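Local coordinates for protein porin B (PDB 4GEY) that forms a beta-barrel channel in the outer membrane of Pseudomonas putida and probably serves as the entry route for sugars such as glucose, at residues A53-G59 against V422-A428; N61-R67 against N102-R107; Q190-V195 against Q206-E211. The protein carries 2 engineered substitutions. All coordinates share one frame; numbering follows the deposited sequence.

Interaction 1: residues A53-G59 against V422-A428; sequences AGNLHGG and VDNALVA. With DMU (decyl-beta-D-maltopyranoside), chain K.
A classic beta bulge lies in this strand pair, with Leu56 and His57 both set opposite Leu426. Leu426 O takes the bulge's two N-H groups unequally: Leu56 N lies 2.8 Å from Leu426 O, whereas the bond from His57 N is long and weak. Pairing resumes at His57, whose O receives Leu426 N at 2.7 Å. Before the bulge, Gly54 and Ala428 form a hydrogen-bonded pair, with Gly54 N at 2.9 Å from Ala428 O. The strands involved, 42-57 and 425-435, are the first and last of the barrel, and their antiparallel pairing closes it; the short segments run at 139° to each other, well off strict antiparallel.

Side chains meet mostly at methyl groups. With CG anti to its carbonyl carbon (chi1 -65°), Leu56 lays CD1 against Ala428 CB at 3.6 Å; Ala428 itself touches a bound detergent. On the face of Asn55 and Val427, Val427 CG1 meets Ala53 CB at 4.0 Å. Beyond the bulge the chain turns through Gly58 and Gly59, both with positive phi, and Gly59 N reaches Asp423 O at 3.0 Å from well above its carbonyl plane. Asn424 turns away from this turn: its OD1 accepts from O49 of a decyl maltoside at 2.7 Å, and its ND2 donates to O16 of the same detergent and to Tyr412.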
loop_
_atom_site.group_PDB
_atom_site.type_symbol
_atom_site.label_atom_id
_atom_site.label_comp_id
_atom_site.label_asym_id
_atom_site.label_seq_id
_atom_site.Cartn_x
_atom_site.Cartn_y
_atom_site.Cartn_z
ATOM N N ALA A 53 -13.991 0.187 11.124
ATOM C CA ALA A 53 -14.727 -0.760 10.281
ATOM C C ALA A 53 -15.654 -1.661 11.088
ATOM O O ALA A 53 -15.286 -2.175 12.153
ATOM C CB ALA A 53 -13.778 -1.587 9.453
ATOM N N GLY A 54 -16.864 -1.843 10.579
ATOM C CA GLY A 54 -17.831 -2.699 11.229
ATOM C C GLY A 54 -18.577 -3.518 10.202
ATOM O O GLY A 54 -18.976 -2.996 9.168
ATOM N N ASN A 55 -18.755 -4.805 10.475
ATOM C CA ASN A 55 -19.452 -5.676 9.538
ATOM C C ASN A 55 -20.955 -5.478 9.627
ATOM O O ASN A 55 -21.513 -5.399 10.720
ATOM C CB ASN A 55 -19.071 -7.143 9.754
ATOM C CG ASN A 55 -19.302 -7.612 11.177
ATOM O OD1 ASN A 55 -18.991 -6.906 12.149
ATOM N ND2 ASN A 55 -19.848 -8.821 11.310
ATOM N N LEU A 56 -21.594 -5.361 8.469
ATOM C CA LEU A 56 -23.032 -5.142 8.402
ATOM C C LEU A 56 -23.757 -6.406 7.961
ATOM O O LEU A 56 -24.913 -6.647 8.354
ATOM C CB LEU A 56 -23.360 -3.995 7.451
ATOM C CG LEU A 56 -22.849 -2.626 7.886
ATOM C CD1 LEU A 56 -22.865 -1.667 6.717
ATOM C CD2 LEU A 56 -23.708 -2.100 9.001
ATOM N N HIS A 57 -23.065 -7.217 7.163
ATOM C CA HIS A 57 -23.659 -8.419 6.599
ATOM C C HIS A 57 -22.601 -9.357 6.002
ATOM O O HIS A 57 -21.669 -8.906 5.336
ATOM C CB HIS A 57 -24.679 -8.009 5.535
ATOM C CG HIS A 57 -25.383 -9.158 4.893
ATOM N ND1 HIS A 57 -26.626 -9.593 5.306
ATOM C CD2 HIS A 57 -25.025 -9.961 3.862
ATOM C CE1 HIS A 57 -26.999 -10.619 4.563
ATOM N NE2 HIS A 57 -26.045 -10.865 3.681
ATOM N N GLY A 58 -22.739 -10.659 6.249
ATOM C CA GLY A 58 -21.906 -11.658 5.590
ATOM C C GLY A 58 -20.518 -11.845 6.161
ATOM O O GLY A 58 -20.281 -11.568 7.332
ATOM N N GLY A 59 -19.595 -12.327 5.332
ATOM C CA GLY A 59 -18.261 -12.683 5.791
ATOM C C GLY A 59 -18.283 -13.922 6.677
ATOM O O GLY A 59 -19.357 -14.458 6.982
ATOM N N VAL A 422 -17.189 -18.513 1.721
ATOM C CA VAL A 422 -17.405 -17.430 2.666
ATOM C C VAL A 422 -18.349 -16.434 2.020
ATOM O O VAL A 422 -18.103 -15.982 0.906
ATOM C CB VAL A 422 -16.074 -16.710 3.048
ATOM C CG1 VAL A 422 -16.364 -15.462 3.859
ATOM C CG2 VAL A 422 -15.133 -17.638 3.809
ATOM N N ASP A 423 -19.439 -16.104 2.709
ATOM C CA ASP A 423 -20.454 -15.208 2.148
ATOM C C ASP A 423 -19.899 -13.818 1.891
ATOM O O ASP A 423 -18.981 -13.370 2.591
ATOM C CB ASP A 423 -21.650 -15.111 3.072
ATOM C CG ASP A 423 -22.350 -16.429 3.256
ATOM O OD1 ASP A 423 -22.354 -17.244 2.307
ATOM O OD2 ASP A 423 -22.909 -16.651 4.350
ATOM N N ASN A 424 -20.437 -13.154 0.875
ATOM C CA ASN A 424 -20.058 -11.777 0.573
ATOM C C ASN A 424 -20.179 -10.930 1.825
ATOM O O ASN A 424 -21.120 -11.099 2.596
ATOM C CB ASN A 424 -20.959 -11.185 -0.520
ATOM C CG ASN A 424 -20.832 -11.914 -1.841
ATOM O OD1 ASN A 424 -20.100 -12.899 -1.957
ATOM N ND2 ASN A 424 -21.548 -11.432 -2.847
ATOM N N ALA A 425 -19.227 -10.030 2.032
ATOM C CA ALA A 425 -19.241 -9.172 3.208
ATOM C C ALA A 425 -19.601 -7.731 2.850
ATOM O O ALA A 425 -19.070 -7.175 1.881
ATOM C CB ALA A 425 -17.898 -9.225 3.912
ATOM N N LEU A 426 -20.505 -7.133 3.630
ATOM C CA LEU A 426 -20.780 -5.701 3.523
ATOM C C LEU A 426 -20.205 -5.017 4.752
ATOM O O LEU A 426 -20.581 -5.336 5.883
ATOM C CB LEU A 426 -22.275 -5.429 3.430
ATOM C CG LEU A 426 -22.691 -3.989 3.126
ATOM C CD1 LEU A 426 -22.228 -3.625 1.755
ATOM C CD2 LEU A 426 -24.189 -3.838 3.223
ATOM N N VAL A 427 -19.284 -4.083 4.531
ATOM C CA VAL A 427 -18.600 -3.433 5.631
ATOM C C VAL A 427 -18.808 -1.919 5.587
ATOM O O VAL A 427 -18.772 -1.303 4.520
ATOM C CB VAL A 427 -17.092 -3.772 5.615
ATOM C CG1 VAL A 427 -16.328 -2.971 6.673
ATOM C CG2 VAL A 427 -16.870 -5.281 5.801
ATOM N N ALA A 428 -19.057 -1.335 6.754
ATOM C CA ALA A 428 -19.137 0.107 6.901
ATOM C C ALA A 428 -17.812 0.623 7.442
ATOM O O ALA A 428 -17.292 0.103 8.433
ATOM C CB ALA A 428 -20.260 0.474 7.838
HETATM C C1 DMU K . -21.682 -14.621 -4.825
HETATM C C2 DMU K . -21.629 -16.026 -5.081
HETATM C C3 DMU K . -22.913 -16.608 -5.515
HETATM C C4 DMU K . -23.610 -15.808 -6.637
HETATM O O5 DMU K . -23.338 -14.286 -6.501
HETATM C C6 DMU K . -22.045 -13.870 -6.003
HETATM O O7 DMU K . -22.734 -17.943 -6.026
HETATM O O16 DMU K . -22.091 -12.464 -5.731
HETATM C C18 DMU K . -22.206 -11.544 -6.809
HETATM C C19 DMU K . -22.745 -10.117 -6.507
HETATM C C22 DMU K . -22.231 -8.912 -7.373
HETATM C C25 DMU K . -22.635 -7.493 -6.955
HETATM C C28 DMU K . -21.658 -6.351 -7.213
HETATM C C31 DMU K . -21.929 -4.962 -6.645
HETATM C C34 DMU K . -20.922 -3.857 -6.867
HETATM O O49 DMU K . -20.363 -14.195 -4.306
HETATM O O55 DMU K . -21.061 -16.717 -3.913
HETATM C C57 DMU K . -24.944 -16.038 -6.664
HETATM O O61 DMU K . -25.584 -15.767 -7.866
HETATM C C5 DMU K . -23.185 -20.234 -5.926
HETATM C C7 DMU K . -24.394 -20.436 -6.649
HETATM C C8 DMU K . -25.568 -20.534 -5.765
HETATM C C9 DMU K . -25.812 -19.245 -4.910
HETATM O O1 DMU K . -24.472 -18.519 -4.666
HETATM C C10 DMU K . -23.191 -18.965 -5.200
HETATM O O2 DMU K . -26.705 -20.806 -6.529
HETATM O O3 DMU K . -22.007 -20.309 -6.816
HETATM O O4 DMU K . -24.242 -21.655 -7.414
HETATM C C11 DMU K . -26.362 -19.504 -3.734
HETATM O O6 DMU K . -27.514 -20.260 -3.728
#

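Interaction 2: residues N61-R67 against N102-R107; sequences NDDKTAR and NLSNDR. With DMU (decyl-beta-D-maltopyranoside), chain N.
The guanidinium of Arg107 is layered between Thr65 and Asn61, and this is the tightly packed part of the contact. Thr65 CG2 sits over one face, 3.3 Å from Arg107 NH1 and displaced toward the rim. Over the opposite face lies the Asn61 amide, its plane only 7° from that of the guanidinium and its ND2 3.7 Å from Arg107 NE. In the guanidinium plane, NH1 donates to Asp63 O at 2.9 Å, while NE turns back to its neighbour's carbonyl, Asp106 O; bends at chi2 (-70°) and chi3 bring the group round to both. Backbone bonding adds to the grip, since Asn61 N lies 2.9 Å from Arg107 O, and an Asx turn, Asn61 OD1 accepting from Asp63 N, shapes the chain between Asn61 and Asp63.

In the fold, a loop joining strands 42-57 and 66-79 of the barrel rests on helix 103-108. Asn102 N-caps that helix through a bond from Ser104 N to its OD1, and touches Trp123 of the glucose pocket. Buried Arg67 belongs to the packed part too: Leu103 CD2 lies 4.0 Å from Arg67 CG. Arg67 NE makes a salt bridge to Asp106 OD2, 3.1 Å away, from its anti side and somewhat out of the carboxylate plane, and its NH1 donates to Thr65 OG1 and Ala66 O. With an alanine here instead of Arg67, Asp106 would probably lose its charged mate and the two acceptors on NH1 their donor.

The outer side is looser. Asp63, exposed, forms a salt bridge with Arg107 NH1 whose modelled length is doubtful, its carboxylate plane turned 67° from the guanidinium. Thr65 OG1 makes a weak bond, 3.3 Å, to detergent O61.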
loop_
_atom_site.group_PDB
_atom_site.type_symbol
_atom_site.label_atom_id
_atom_site.label_comp_id
_atom_site.label_asym_id
_atom_site.label_seq_id
_atom_site.Cartn_x
_atom_site.Cartn_y
_atom_site.Cartn_z
ATOM N N ASN A 61 -17.761 -14.657 9.842
ATOM C CA ASN A 61 -18.412 -14.549 11.146
ATOM C C ASN A 61 -19.352 -13.353 11.120
ATOM O O ASN A 61 -18.913 -12.210 10.968
ATOM C CB ASN A 61 -17.348 -14.373 12.220
ATOM C CG ASN A 61 -17.912 -14.264 13.595
ATOM O OD1 ASN A 61 -19.096 -13.958 13.789
ATOM N ND2 ASN A 61 -17.061 -14.500 14.589
ATOM N N ASP A 62 -20.647 -13.615 11.267
ATOM C CA ASP A 62 -21.645 -12.569 11.088
ATOM C C ASP A 62 -22.085 -11.867 12.380
ATOM O O ASP A 62 -22.986 -11.032 12.351
ATOM C CB ASP A 62 -22.854 -13.092 10.301
ATOM C CG ASP A 62 -23.534 -14.248 10.981
ATOM O OD1 ASP A 62 -23.219 -14.524 12.159
ATOM O OD2 ASP A 62 -24.394 -14.884 10.337
ATOM N N ASP A 63 -21.456 -12.206 13.502
ATOM C CA ASP A 63 -21.654 -11.461 14.746
ATOM C C ASP A 63 -21.180 -10.029 14.513
ATOM O O ASP A 63 -20.010 -9.804 14.189
ATOM C CB ASP A 63 -20.844 -12.101 15.866
ATOM C CG ASP A 63 -21.013 -11.395 17.188
ATOM O OD1 ASP A 63 -20.246 -10.444 17.461
ATOM O OD2 ASP A 63 -21.908 -11.795 17.963
ATOM N N LYS A 64 -22.081 -9.065 14.652
ATOM C CA LYS A 64 -21.769 -7.680 14.306
ATOM C C LYS A 64 -20.953 -7.018 15.406
ATOM O O LYS A 64 -21.330 -7.048 16.582
ATOM C CB LYS A 64 -23.047 -6.883 14.038
ATOM C CG LYS A 64 -23.911 -7.477 12.939
ATOM C CD LYS A 64 -25.092 -6.586 12.547
ATOM C CE LYS A 64 -26.056 -7.368 11.653
ATOM N NZ LYS A 64 -25.298 -8.256 10.708
ATOM N N THR A 65 -19.825 -6.435 15.018
ATOM C CA THR A 65 -18.955 -5.732 15.947
ATOM C C THR A 65 -18.282 -4.583 15.202
ATOM O O THR A 65 -18.675 -4.242 14.087
ATOM C CB THR A 65 -17.888 -6.677 16.547
ATOM O OG1 THR A 65 -17.102 -5.983 17.522
ATOM C CG2 THR A 65 -16.977 -7.179 15.473
ATOM N N ALA A 66 -17.275 -3.973 15.811
ATOM C CA ALA A 66 -16.561 -2.908 15.127
ATOM C C ALA A 66 -15.095 -2.859 15.540
ATOM O O ALA A 66 -14.737 -3.158 16.683
ATOM C CB ALA A 66 -17.241 -1.563 15.356
ATOM N N ARG A 67 -14.236 -2.500 14.598
ATOM C CA ARG A 67 -12.827 -2.455 14.915
ATOM C C ARG A 67 -12.251 -1.119 14.546
ATOM O O ARG A 67 -12.768 -0.431 13.669
ATOM C CB ARG A 67 -12.084 -3.615 14.256
ATOM C CG ARG A 67 -12.523 -4.971 14.791
ATOM C CD ARG A 67 -12.044 -5.158 16.210
ATOM N NE ARG A 67 -12.463 -6.432 16.784
ATOM C CZ ARG A 67 -13.634 -6.630 17.377
ATOM N NH1 ARG A 67 -14.505 -5.634 17.462
ATOM N NH2 ARG A 67 -13.938 -7.818 17.875
ATOM N N ASN A 102 -8.130 -5.180 13.429
ATOM C CA ASN A 102 -8.614 -5.235 12.052
ATOM C C ASN A 102 -9.824 -6.141 11.896
ATOM O O ASN A 102 -9.742 -7.337 12.185
ATOM C CB ASN A 102 -7.511 -5.756 11.129
ATOM C CG ASN A 102 -7.866 -5.619 9.655
ATOM O OD1 ASN A 102 -9.034 -5.437 9.295
ATOM N ND2 ASN A 102 -6.849 -5.672 8.792
ATOM N N LEU A 103 -10.921 -5.579 11.389
ATOM C CA LEU A 103 -12.140 -6.341 11.076
ATOM C C LEU A 103 -11.899 -7.555 10.176
ATOM O O LEU A 103 -12.491 -8.620 10.396
ATOM C CB LEU A 103 -13.170 -5.443 10.394
ATOM C CG LEU A 103 -14.585 -5.416 10.966
ATOM C CD1 LEU A 103 -15.614 -5.398 9.839
ATOM C CD2 LEU A 103 -14.832 -6.549 11.943
ATOM N N SER A 104 -11.052 -7.373 9.161
ATOM C CA SER A 104 -10.713 -8.435 8.224
ATOM C C SER A 104 -10.271 -9.724 8.929
ATOM O O SER A 104 -10.649 -10.832 8.531
ATOM C CB SER A 104 -9.624 -7.976 7.243
ATOM O OG SER A 104 -10.159 -7.180 6.203
ATOM N N ASN A 105 -9.479 -9.585 9.982
ATOM C CA ASN A 105 -9.095 -10.755 10.750
ATOM C C ASN A 105 -10.204 -11.231 11.672
ATOM O O ASN A 105 -10.514 -12.420 11.729
ATOM C CB ASN A 105 -7.845 -10.450 11.554
ATOM C CG ASN A 105 -6.666 -10.157 10.674
ATOM O OD1 ASN A 105 -6.499 -10.776 9.618
ATOM N ND2 ASN A 105 -5.849 -9.198 11.081
ATOM N N ASP A 106 -10.820 -10.284 12.375
ATOM C CA ASP A 106 -11.675 -10.614 13.499
ATOM C C ASP A 106 -13.077 -11.065 13.118
ATOM O O ASP A 106 -13.717 -11.755 13.897
ATOM C CB ASP A 106 -11.706 -9.456 14.501
ATOM C CG ASP A 106 -10.365 -9.239 15.178
ATOM O OD1 ASP A 106 -9.576 -10.206 15.223
ATOM O OD2 ASP A 106 -10.093 -8.113 15.661
ATOM N N ARG A 107 -13.553 -10.694 11.926
ATOM C CA ARG A 107 -14.889 -11.139 11.466
ATOM C C ARG A 107 -14.964 -11.691 10.018
ATOM O O ARG A 107 -15.615 -12.700 9.776
ATOM C CB ARG A 107 -15.930 -10.023 11.621
ATOM C CG ARG A 107 -16.243 -9.616 13.043
ATOM C CD ARG A 107 -17.019 -10.682 13.836
ATOM N NE ARG A 107 -16.359 -10.909 15.115
ATOM C CZ ARG A 107 -16.902 -10.650 16.291
ATOM N NH1 ARG A 107 -18.137 -10.188 16.358
ATOM N NH2 ARG A 107 -16.215 -10.874 17.403
HETATM C C1 DMU N . -13.663 -0.700 20.835
HETATM C C2 DMU N . -13.533 -1.974 21.498
HETATM C C3 DMU N . -14.718 -2.865 21.499
HETATM C C4 DMU N . -15.526 -2.882 20.176
HETATM O O5 DMU N . -15.482 -1.503 19.490
HETATM C C6 DMU N . -14.245 -0.769 19.515
HETATM O O7 DMU N . -14.324 -4.227 21.802
HETATM O O16 DMU N . -14.531 0.543 19.029
HETATM C C18 DMU N . -14.289 0.887 17.677
HETATM C C19 DMU N . -14.865 2.250 17.225
HETATM C C22 DMU N . -14.323 3.529 17.935
HETATM C C25 DMU N . -14.702 4.867 17.309
HETATM C C28 DMU N . -13.670 5.654 16.526
HETATM C C31 DMU N . -14.146 6.825 15.688
HETATM O O49 DMU N . -12.332 -0.048 20.713
HETATM O O55 DMU N . -13.043 -1.766 22.871
HETATM C C57 DMU N . -16.829 -3.182 20.386
HETATM O O61 DMU N . -17.672 -3.206 19.284
HETATM C C5 DMU N . -14.350 -6.240 22.993
HETATM C C7 DMU N . -14.784 -7.084 21.923
HETATM C C8 DMU N . -16.252 -7.301 21.855
HETATM C C9 DMU N . -17.178 -6.101 22.287
HETATM O O1 DMU N . -16.363 -4.902 22.847
HETATM C C10 DMU N . -14.900 -4.890 22.901
HETATM O O2 DMU N . -16.617 -7.734 20.569
HETATM O O3 DMU N . -12.877 -6.182 23.059
HETATM O O4 DMU N . -14.097 -8.355 22.086
HETATM C C11 DMU N . -18.084 -6.481 23.176
HETATM O O6 DMU N . -19.002 -7.436 22.782
#

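Interaction 3: residues Q190-V195 against Q206-E211; sequences QWALRV and QVGAFE. With C8E ((hydroxyethyloxy)tri(ethyloxy)octane), chain C.
Backbone bonding joins Trp191 to Glu211, Leu193 to Ala209 and Val195 to Val207. The last two are reciprocal hydrogen-bonded pairs: Ala209 N lies 2.9 Å from Leu193 O, and Val195 N is 3.0 Å from Val207 O. Four successive bridges, Ala192-Phe210, Leu193-Ala209, Arg194-Gly208 and Val195-Val207, follow without a shift; the short segments are nearly antiparallel, at 171°.

At the Trp191 end a side chain takes over one backbone role. Glu211 N still donates to Trp191 O, but Trp191 N gives its hydrogen to the carboxylate oxygen Glu211 OE1 at 2.8 Å (N-H...O 162°), meeting it nearly along the C-O axis. The Glu211 chain, extended beyond CG, brings OE1 obliquely to the indole, 3.4 Å from Trp191 CD1; the ring itself makes a cation-pi contact with Arg151.

Arg194 and Gln206 merely brush each other, Gln206 OE1 3.4 Å from Arg194 CD; their polar partners lie beyond. Arg194 forms salt bridges with Asp146 and Asp157, and Gln206 NE2 bonds to Asp157 O and Glu238.

Apolar packing across the pair is Ala192 CB set obliquely against the Phe210 ring; on the opposite face Val207 CG1 lies 3.6 Å from C10 in the detergent's ether chain.

Salt-bridged Arg194 beside Ala192 and Phe210 on one face, and aliphatic Leu193, Val195, Val207 and Ala209 on the detergent side, mark this as a beta hairpin of a transmembrane barrel wall.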
loop_
_atom_site.group_PDB
_atom_site.type_symbol
_atom_site.label_atom_id
_atom_site.label_comp_id
_atom_site.label_asym_id
_atom_site.label_seq_id
_atom_site.Cartn_x
_atom_site.Cartn_y
_atom_site.Cartn_z
ATOM N N GLN A 190 13.818 -0.084 5.254
ATOM C CA GLN A 190 14.922 -0.977 4.895
ATOM C C GLN A 190 16.009 -0.112 4.296
ATOM O O GLN A 190 15.729 0.957 3.743
ATOM C CB GLN A 190 14.526 -1.956 3.791
ATOM C CG GLN A 190 13.430 -2.917 4.112
ATOM C CD GLN A 190 12.352 -2.874 3.070
ATOM O OE1 GLN A 190 11.896 -1.797 2.673
ATOM N NE2 GLN A 190 11.943 -4.049 2.599
ATOM N N TRP A 191 17.247 -0.589 4.356
ATOM C CA TRP A 191 18.322 0.122 3.693
ATOM C C TRP A 191 18.063 0.085 2.198
ATOM O O TRP A 191 17.724 -0.962 1.643
ATOM C CB TRP A 191 19.683 -0.487 4.045
ATOM C CG TRP A 191 20.140 -0.157 5.432
ATOM C CD1 TRP A 191 20.263 -1.017 6.477
ATOM C CD2 TRP A 191 20.518 1.136 5.929
ATOM N NE1 TRP A 191 20.710 -0.349 7.594
ATOM C CE2 TRP A 191 20.868 0.976 7.285
ATOM C CE3 TRP A 191 20.600 2.410 5.359
ATOM C CZ2 TRP A 191 21.296 2.040 8.079
ATOM C CZ3 TRP A 191 21.027 3.469 6.151
ATOM C CH2 TRP A 191 21.372 3.275 7.496
ATOM N N ALA A 192 18.198 1.228 1.545
ATOM C CA ALA A 192 17.883 1.297 0.126
ATOM C C ALA A 192 18.638 2.395 -0.599
ATOM O O ALA A 192 19.034 3.406 -0.004
ATOM C CB ALA A 192 16.415 1.477 -0.067
ATOM N N LEU A 193 18.845 2.158 -1.890
ATOM C CA LEU A 193 19.435 3.117 -2.800
ATOM C C LEU A 193 18.526 3.220 -4.019
ATOM O O LEU A 193 18.169 2.210 -4.627
ATOM C CB LEU A 193 20.826 2.646 -3.218
ATOM C CG LEU A 193 21.598 3.541 -4.197
ATOM C CD1 LEU A 193 21.797 4.937 -3.607
ATOM C CD2 LEU A 193 22.932 2.908 -4.599
ATOM N N ARG A 194 18.140 4.438 -4.375
ATOM C CA ARG A 194 17.257 4.644 -5.518
ATOM C C ARG A 194 17.805 5.721 -6.450
ATOM O O ARG A 194 17.979 6.864 -6.039
ATOM C CB ARG A 194 15.841 5.018 -5.053
ATOM C CG ARG A 194 14.862 5.183 -6.196
ATOM C CD ARG A 194 14.222 6.559 -6.214
ATOM N NE ARG A 194 15.194 7.637 -6.086
ATOM C CZ ARG A 194 14.865 8.911 -5.908
ATOM N NH1 ARG A 194 13.591 9.260 -5.844
ATOM N NH2 ARG A 194 15.805 9.833 -5.791
ATOM N N VAL A 195 18.069 5.354 -7.702
ATOM C CA VAL A 195 18.626 6.295 -8.685
ATOM C C VAL A 195 17.576 6.648 -9.742
ATOM O O VAL A 195 16.895 5.771 -10.286
ATOM C CB VAL A 195 19.916 5.751 -9.365
ATOM C CG1 VAL A 195 20.415 6.716 -10.398
ATOM C CG2 VAL A 195 21.013 5.492 -8.338
ATOM N N GLN A 206 13.770 4.935 -13.461
ATOM C CA GLN A 206 14.417 4.743 -12.165
ATOM C C GLN A 206 14.602 3.281 -11.837
ATOM O O GLN A 206 13.829 2.422 -12.276
ATOM C CB GLN A 206 13.624 5.418 -11.048
ATOM C CG GLN A 206 12.223 4.897 -10.838
ATOM C CD GLN A 206 11.572 5.572 -9.638
ATOM O OE1 GLN A 206 12.219 6.357 -8.937
ATOM N NE2 GLN A 206 10.294 5.273 -9.391
ATOM N N VAL A 207 15.634 3.012 -11.052
ATOM C CA VAL A 207 15.939 1.662 -10.603
ATOM C C VAL A 207 16.378 1.799 -9.158
ATOM O O VAL A 207 16.838 2.866 -8.749
ATOM C CB VAL A 207 17.061 1.007 -11.469
ATOM C CG1 VAL A 207 18.308 1.874 -11.485
ATOM C CG2 VAL A 207 17.397 -0.395 -10.978
ATOM N N GLY A 208 16.217 0.739 -8.378
ATOM C CA GLY A 208 16.612 0.779 -6.985
ATOM C C GLY A 208 17.128 -0.554 -6.494
ATOM O O GLY A 208 16.959 -1.580 -7.146
ATOM N N ALA A 209 17.772 -0.531 -5.334
ATOM C CA ALA A 209 18.209 -1.756 -4.680
ATOM C C ALA A 209 17.839 -1.670 -3.199
ATOM O O ALA A 209 18.330 -0.801 -2.474
ATOM C CB ALA A 209 19.697 -1.953 -4.862
ATOM N N PHE A 210 16.950 -2.560 -2.764
ATOM C CA PHE A 210 16.462 -2.566 -1.388
ATOM C C PHE A 210 16.934 -3.814 -0.668
ATOM O O PHE A 210 16.797 -4.932 -1.178
ATOM C CB PHE A 210 14.931 -2.519 -1.348
ATOM C CG PHE A 210 14.349 -1.253 -1.894
ATOM C CD1 PHE A 210 14.338 -1.007 -3.262
ATOM C CD2 PHE A 210 13.801 -0.312 -1.047
ATOM C CE1 PHE A 210 13.801 0.168 -3.757
ATOM C CE2 PHE A 210 13.271 0.866 -1.540
ATOM C CZ PHE A 210 13.270 1.103 -2.893
ATOM N N GLU A 211 17.516 -3.615 0.507
ATOM C CA GLU A 211 17.808 -4.719 1.389
ATOM C C GLU A 211 16.492 -5.450 1.608
ATOM O O GLU A 211 15.472 -4.823 1.869
ATOM C CB GLU A 211 18.336 -4.187 2.715
ATOM C CG GLU A 211 18.078 -5.097 3.890
ATOM C CD GLU A 211 18.252 -4.386 5.207
ATOM O OE1 GLU A 211 17.950 -3.170 5.268
ATOM O OE2 GLU A 211 18.698 -5.043 6.176
HETATM C C1 C8E C . 10.058 -2.418 -17.804
HETATM C C2 C8E C . 10.791 -1.483 -16.862
HETATM C C3 C8E C . 11.273 -0.275 -17.655
HETATM C C4 C8E C . 12.783 -0.102 -17.552
HETATM C C5 C8E C . 13.154 1.310 -17.120
HETATM C C6 C8E C . 14.202 1.255 -16.011
HETATM C C7 C8E C . 15.537 1.809 -16.488
HETATM C C8 C8E C . 16.545 1.983 -15.356
HETATM O O9 C8E C . 16.813 3.361 -15.170
HETATM C C10 C8E C . 18.120 3.610 -14.677
HETATM C C11 C8E C . 18.325 5.089 -14.343
HETATM O O12 C8E C . 19.705 5.405 -14.345
#

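All three contacts belong to the barrel, and each mixes buried and exposed residues: buried Arg67 against exposed Asp63 in interaction 2, buried Phe210 against exposed Leu193 and Ala209 in interaction 3. Interaction 1 uses the end of strand 42-57 and interaction 2 the loop that leads on to strand 66-79; they touch where Ala53 O bonds Arg67 N. Interaction 3 lies across the barrel, its centre about 39 Å from that of interaction 1. Both are antiparallel strand pairings bordered by detergent, but the first joins the barrel's first and last strands with an irregular bulge, and the third is a local, regular hairpin. In interaction 2, helix meets loop mainly through arginine side chains, with few backbone contacts.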